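Local coordinates for protein SusD homolog (Bacteroides thetaiotaomicron, PDB 3SGH) that probably binds glycans at the outer membrane as a SusD-like lipoprotein and passes them to a partner transporter for uptake, at residues A253-Y258 / Q413-C418; S47-A52 / A417-P422. One frame throughout, in Å; residues are numbered along the deposited sequence.

Contact 1: A253-Y258 / Q413-C418; sequences ACLVSY and QKWIAC
Cys254 sets its SG 3.8 Å from CH2 of Trp415, an oblique sulfur-aromatic contact at the outer rim of the six-membered ring. One residue on, Leu255 lies over a face of that ring: CD1 stands 3.7 Å from the centroid, set slightly toward the rim, a CH-pi contact. With CG anti to the backbone N (chi1 -176°), the leucine side chain runs alongside the indole, the two pointing in opposite directions, and its CD1 also meets CG1 of Ile416 at 3.8 Å. The leucine backbone is close as well, its CA 3.5 Å from Trp415 CH2. A turn later, Tyr258 turns its ring face to the tryptophan in a T-shaped stack, centroids 4.8 Å apart and planes at 78°, with CZ3 over the ring centre. Cutting this ring back to an alanine is likely to leave the CZ3 edge of the indole without its aromatic partner and open a gap there. A large flat side chain suits position 415, since the axes of segments 253-258 and 413-417 come no closer than 11.1 Å, crossing at -113°. Helix 253-261 follows directly on strand 249-251, while helix 403-417 packs its other flanks on helices 319-331 and 340-354, through Lys414, Ala417 and Gln413.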
loop_
_atom_site.group_PDB
_atom_site.type_symbol
_atom_site.label_atom_id
_atom_site.label_comp_id
_atom_site.label_asym_id
_atom_site.label_seq_id
_atom_site.Cartn_x
_atom_site.Cartn_y
_atom_site.Cartn_z
ATOM N N ALA A 253 -4.856 15.876 3.557
ATOM C CA ALA A 253 -5.396 16.453 4.768
ATOM C C ALA A 253 -5.423 15.490 5.943
ATOM O O ALA A 253 -5.213 15.871 7.092
ATOM C CB ALA A 253 -6.860 16.870 4.464
ATOM N N CYS A 254 -5.750 14.234 5.649
ATOM C CA CYS A 254 -5.966 13.231 6.672
ATOM C C CYS A 254 -4.677 12.862 7.456
ATOM O O CYS A 254 -4.617 13.107 8.641
ATOM C CB CYS A 254 -6.577 11.983 6.029
ATOM S SG CYS A 254 -6.965 10.679 7.194
ATOM N N LEU A 255 -3.640 12.351 6.779
ATOM C CA LEU A 255 -2.401 12.042 7.475
ATOM C C LEU A 255 -1.802 13.290 8.152
ATOM O O LEU A 255 -1.355 13.217 9.305
ATOM C CB LEU A 255 -1.366 11.437 6.528
ATOM C CG LEU A 255 -0.055 11.000 7.190
ATOM C CD1 LEU A 255 -0.298 9.930 8.259
ATOM C CD2 LEU A 255 0.975 10.545 6.100
ATOM N N VAL A 256 -1.794 14.426 7.467
ATOM C CA VAL A 256 -1.202 15.657 8.027
ATOM C C VAL A 256 -1.947 16.057 9.312
ATOM O O VAL A 256 -1.346 16.410 10.318
ATOM C CB VAL A 256 -1.199 16.831 6.999
ATOM C CG1 VAL A 256 -0.670 18.107 7.650
ATOM C CG2 VAL A 256 -0.358 16.429 5.722
ATOM N N SER A 257 -3.277 16.025 9.283
ATOM C CA SER A 257 -4.096 16.345 10.478
ATOM C C SER A 257 -3.884 15.382 11.653
ATOM O O SER A 257 -3.801 15.804 12.831
ATOM C CB SER A 257 -5.590 16.379 10.110
ATOM O OG SER A 257 -5.815 17.475 9.248
ATOM N N TYR A 258 -3.789 14.087 11.389
ATOM C CA TYR A 258 -3.465 13.182 12.486
ATOM C C TYR A 258 -2.110 13.588 13.115
ATOM O O TYR A 258 -1.962 13.708 14.338
ATOM C CB TYR A 258 -3.344 11.749 12.004
ATOM C CG TYR A 258 -4.633 10.894 12.023
ATOM C CD1 TYR A 258 -5.624 11.025 11.070
ATOM C CD2 TYR A 258 -4.794 9.933 13.002
ATOM C CE1 TYR A 258 -6.756 10.178 11.086
ATOM C CE2 TYR A 258 -5.880 9.112 13.016
ATOM C CZ TYR A 258 -6.864 9.245 12.075
ATOM O OH TYR A 258 -7.915 8.364 12.104
ATOM N N GLN A 413 -0.629 4.050 14.190
ATOM C CA GLN A 413 0.835 4.234 14.127
ATOM C C GLN A 413 1.435 3.444 12.948
ATOM O O GLN A 413 2.369 3.894 12.308
ATOM C CB GLN A 413 1.516 3.890 15.446
ATOM C CG GLN A 413 1.209 4.889 16.525
ATOM C CD GLN A 413 1.828 6.266 16.237
ATOM O OE1 GLN A 413 2.863 6.347 15.639
ATOM N NE2 GLN A 413 1.157 7.330 16.639
ATOM N N LYS A 414 0.874 2.283 12.645
ATOM C CA LYS A 414 1.361 1.546 11.475
ATOM C C LYS A 414 1.185 2.378 10.205
ATOM O O LYS A 414 2.066 2.421 9.314
ATOM C CB LYS A 414 0.631 0.225 11.330
ATOM C CG LYS A 414 1.005 -0.572 10.087
ATOM C CD LYS A 414 0.041 -1.780 9.967
ATOM C CE LYS A 414 0.199 -2.583 8.723
ATOM N NZ LYS A 414 -0.892 -3.580 8.576
ATOM N N TRP A 415 0.007 3.005 10.104
ATOM C CA TRP A 415 -0.356 3.807 8.942
ATOM C C TRP A 415 0.542 5.034 8.810
ATOM O O TRP A 415 1.024 5.334 7.712
ATOM C CB TRP A 415 -1.821 4.170 9.051
ATOM C CG TRP A 415 -2.273 5.237 8.121
ATOM C CD1 TRP A 415 -2.359 5.169 6.760
ATOM C CD2 TRP A 415 -2.792 6.501 8.507
ATOM N NE1 TRP A 415 -2.918 6.334 6.279
ATOM C CE2 TRP A 415 -3.157 7.179 7.340
ATOM C CE3 TRP A 415 -2.965 7.142 9.736
ATOM C CZ2 TRP A 415 -3.686 8.455 7.373
ATOM C CZ3 TRP A 415 -3.535 8.385 9.753
ATOM C CH2 TRP A 415 -3.878 9.026 8.598
ATOM N N ILE A 416 0.882 5.654 9.943
ATOM C CA ILE A 416 1.783 6.795 9.923
ATOM C C ILE A 416 3.179 6.344 9.515
ATOM O O ILE A 416 3.828 6.981 8.698
ATOM C CB ILE A 416 1.859 7.492 11.300
ATOM C CG1 ILE A 416 0.531 8.148 11.566
ATOM C CG2 ILE A 416 2.971 8.573 11.328
ATOM C CD1 ILE A 416 0.376 8.661 13.068
ATOM N N ALA A 417 3.596 5.180 10.013
ATOM C CA ALA A 417 4.936 4.646 9.753
ATOM C C ALA A 417 5.147 4.233 8.276
ATOM O O ALA A 417 6.227 4.477 7.709
ATOM C CB ALA A 417 5.252 3.463 10.658
ATOM N N CYS A 418 4.144 3.568 7.681
ATOM C CA CYS A 418 4.285 3.033 6.330
ATOM C C CYS A 418 3.928 4.143 5.374
ATOM O O CYS A 418 2.799 4.235 4.927
ATOM C CB CYS A 418 3.391 1.817 6.157
ATOM S SG CYS A 418 3.933 0.432 7.273
#

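Contact 2: S47-A52 / A417-P422; sequences SGQVTA and ACYPDP
Gln49 and Ser47 supply the side chains for three hydrogen bonds to the backbone of 417-422. The Gln49 amide uses both ends: OE1 accepts from Asp421 N at 2.8 Å, a nearly straight bond (169° at the hydrogen), while NE2 donates to Cys418 O at 3.0 Å from above that carbonyl's plane. Glutamine suits this place because one side chain offers a donor and an acceptor, so the two bonds fix the amide's rotation, and its chain, extended beyond CG (chi2 -168°), carries the amide to the turn. Ser47 OG donates to Pro422 O at 2.7 Å, again from above the carbonyl plane, and is also hydrogen-bonded to Trp426 N. In the packing, Gln49 CD lies at the edge of the Tyr419 ring, 3.8 Å from CD1, the amide and ring planes 67° apart; OE1 also lies 3.4 Å from Pro420 CA. The Tyr419 ring stacks on that of Tyr270, and its OH is hydrogen-bonded to Tyr270 O. The bound segment combines an inverse gamma turn centred on Cys418, a cis peptide before Pro420, and Asp421, whose OD1 caps the start of helix 424-432: an irregular connection between two helices, pinned by side chains from the approach to strand 50-52.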
loop_
_atom_site.group_PDB
_atom_site.type_symbol
_atom_site.label_atom_id
_atom_site.label_comp_id
_atom_site.label_asym_id
_atom_site.label_seq_id
_atom_site.Cartn_x
_atom_site.Cartn_y
_atom_site.Cartn_z
ATOM N N SER A 47 -5.991 5.799 0.821
ATOM C CA SER A 47 -5.155 5.528 1.964
ATOM C C SER A 47 -4.823 6.747 2.818
ATOM O O SER A 47 -4.108 6.591 3.830
ATOM C CB SER A 47 -3.843 4.834 1.543
ATOM O OG SER A 47 -4.106 3.552 0.991
ATOM N N GLY A 48 -5.273 7.939 2.419
ATOM C CA GLY A 48 -5.231 9.117 3.318
ATOM C C GLY A 48 -3.908 9.838 3.466
ATOM O O GLY A 48 -3.804 10.697 4.337
ATOM N N GLN A 49 -2.908 9.490 2.646
ATOM C CA GLN A 49 -1.554 10.083 2.750
ATOM C C GLN A 49 -1.202 11.088 1.648
ATOM O O GLN A 49 -0.580 12.125 1.901
ATOM C CB GLN A 49 -0.481 8.990 2.754
ATOM C CG GLN A 49 -0.701 7.844 3.684
ATOM C CD GLN A 49 0.535 6.980 3.824
ATOM O OE1 GLN A 49 1.191 6.696 2.854
ATOM N NE2 GLN A 49 0.859 6.568 5.059
ATOM N N VAL A 50 -1.650 10.796 0.431
ATOM C CA VAL A 50 -1.535 11.705 -0.723
ATOM C C VAL A 50 -2.892 12.117 -1.278
ATOM O O VAL A 50 -3.902 11.401 -1.108
ATOM C CB VAL A 50 -0.700 11.052 -1.852
ATOM C CG1 VAL A 50 0.566 10.385 -1.231
ATOM C CG2 VAL A 50 -1.530 9.984 -2.588
ATOM N N THR A 51 -2.940 13.298 -1.859
ATOM C CA THR A 51 -4.145 13.796 -2.540
ATOM C C THR A 51 -3.773 14.150 -3.984
ATOM O O THR A 51 -2.820 14.853 -4.207
ATOM C CB THR A 51 -4.739 15.009 -1.821
ATOM O OG1 THR A 51 -5.272 14.577 -0.567
ATOM C CG2 THR A 51 -5.864 15.662 -2.646
ATOM N N ALA A 52 -4.526 13.630 -4.951
ATOM C CA ALA A 52 -4.407 14.053 -6.348
ATOM C C ALA A 52 -5.098 15.419 -6.546
ATOM O O ALA A 52 -6.289 15.558 -6.300
ATOM C CB ALA A 52 -5.004 12.973 -7.273
ATOM N N ALA A 417 3.596 5.180 10.013
ATOM C CA ALA A 417 4.936 4.646 9.753
ATOM C C ALA A 417 5.147 4.233 8.276
ATOM O O ALA A 417 6.227 4.477 7.709
ATOM C CB ALA A 417 5.252 3.463 10.658
ATOM N N CYS A 418 4.144 3.568 7.681
ATOM C CA CYS A 418 4.285 3.033 6.330
ATOM C C CYS A 418 3.928 4.143 5.374
ATOM O O CYS A 418 2.799 4.235 4.927
ATOM C CB CYS A 418 3.391 1.817 6.157
ATOM S SG CYS A 418 3.933 0.432 7.273
ATOM N N TYR A 419 4.896 5.028 5.112
ATOM C CA TYR A 419 4.660 6.244 4.350
ATOM C C TYR A 419 5.827 6.532 3.425
ATOM O O TYR A 419 7.014 6.431 3.859
ATOM C CB TYR A 419 4.449 7.476 5.280
ATOM C CG TYR A 419 4.563 8.804 4.559
ATOM C CD1 TYR A 419 3.449 9.373 3.930
ATOM C CD2 TYR A 419 5.775 9.501 4.504
ATOM C CE1 TYR A 419 3.537 10.526 3.236
ATOM C CE2 TYR A 419 5.871 10.678 3.794
ATOM C CZ TYR A 419 4.748 11.184 3.183
ATOM O OH TYR A 419 4.824 12.333 2.485
ATOM N N PRO A 420 5.527 6.937 2.163
ATOM C CA PRO A 420 4.262 6.894 1.451
ATOM C C PRO A 420 3.971 5.474 0.953
ATOM O O PRO A 420 4.849 4.850 0.368
ATOM C CB PRO A 420 4.475 7.846 0.243
ATOM C CG PRO A 420 5.913 8.150 0.227
ATOM C CD PRO A 420 6.611 7.439 1.299
ATOM N N ASP A 421 2.781 4.960 1.251
ATOM C CA ASP A 421 2.406 3.595 0.873
ATOM C C ASP A 421 0.998 3.725 0.292
ATOM O O ASP A 421 0.092 4.165 0.994
ATOM C CB ASP A 421 2.405 2.689 2.079
ATOM C CG ASP A 421 2.063 1.240 1.730
ATOM O OD1 ASP A 421 1.067 0.996 1.008
ATOM O OD2 ASP A 421 2.806 0.378 2.212
ATOM N N PRO A 422 0.816 3.380 -0.978
ATOM C CA PRO A 422 -0.472 3.654 -1.634
ATOM C C PRO A 422 -1.632 2.827 -1.151
ATOM O O PRO A 422 -2.772 3.253 -1.287
ATOM C CB PRO A 422 -0.209 3.326 -3.091
ATOM C CG PRO A 422 0.902 2.359 -3.098
ATOM C CD PRO A 422 1.793 2.764 -1.888
#

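Contacts 1 and 2 have centres about 8 Å apart and share Ala417 and Cys418, where helix 403-417 gives way to the turn. Trp415 joins them: while its six-membered ring packs in contact 1, its NE1 lies 2.7 Å from Ser47 O in a probable hydrogen bond. The other two segments meet as well, with Leu255 N 3.0 Å from Gly48 O, also a probable hydrogen bond, and Leu255 CD2 packs 3.5 Å from Tyr419 CD1. Residues 47-52, 253-258 and 413-422 thus form one continuous cluster, buried at contact 1 and reaching partly exposed residues at 420-422; strand 50-52 pairs antiparallel with strand 249-251, which leads into helix 253-261.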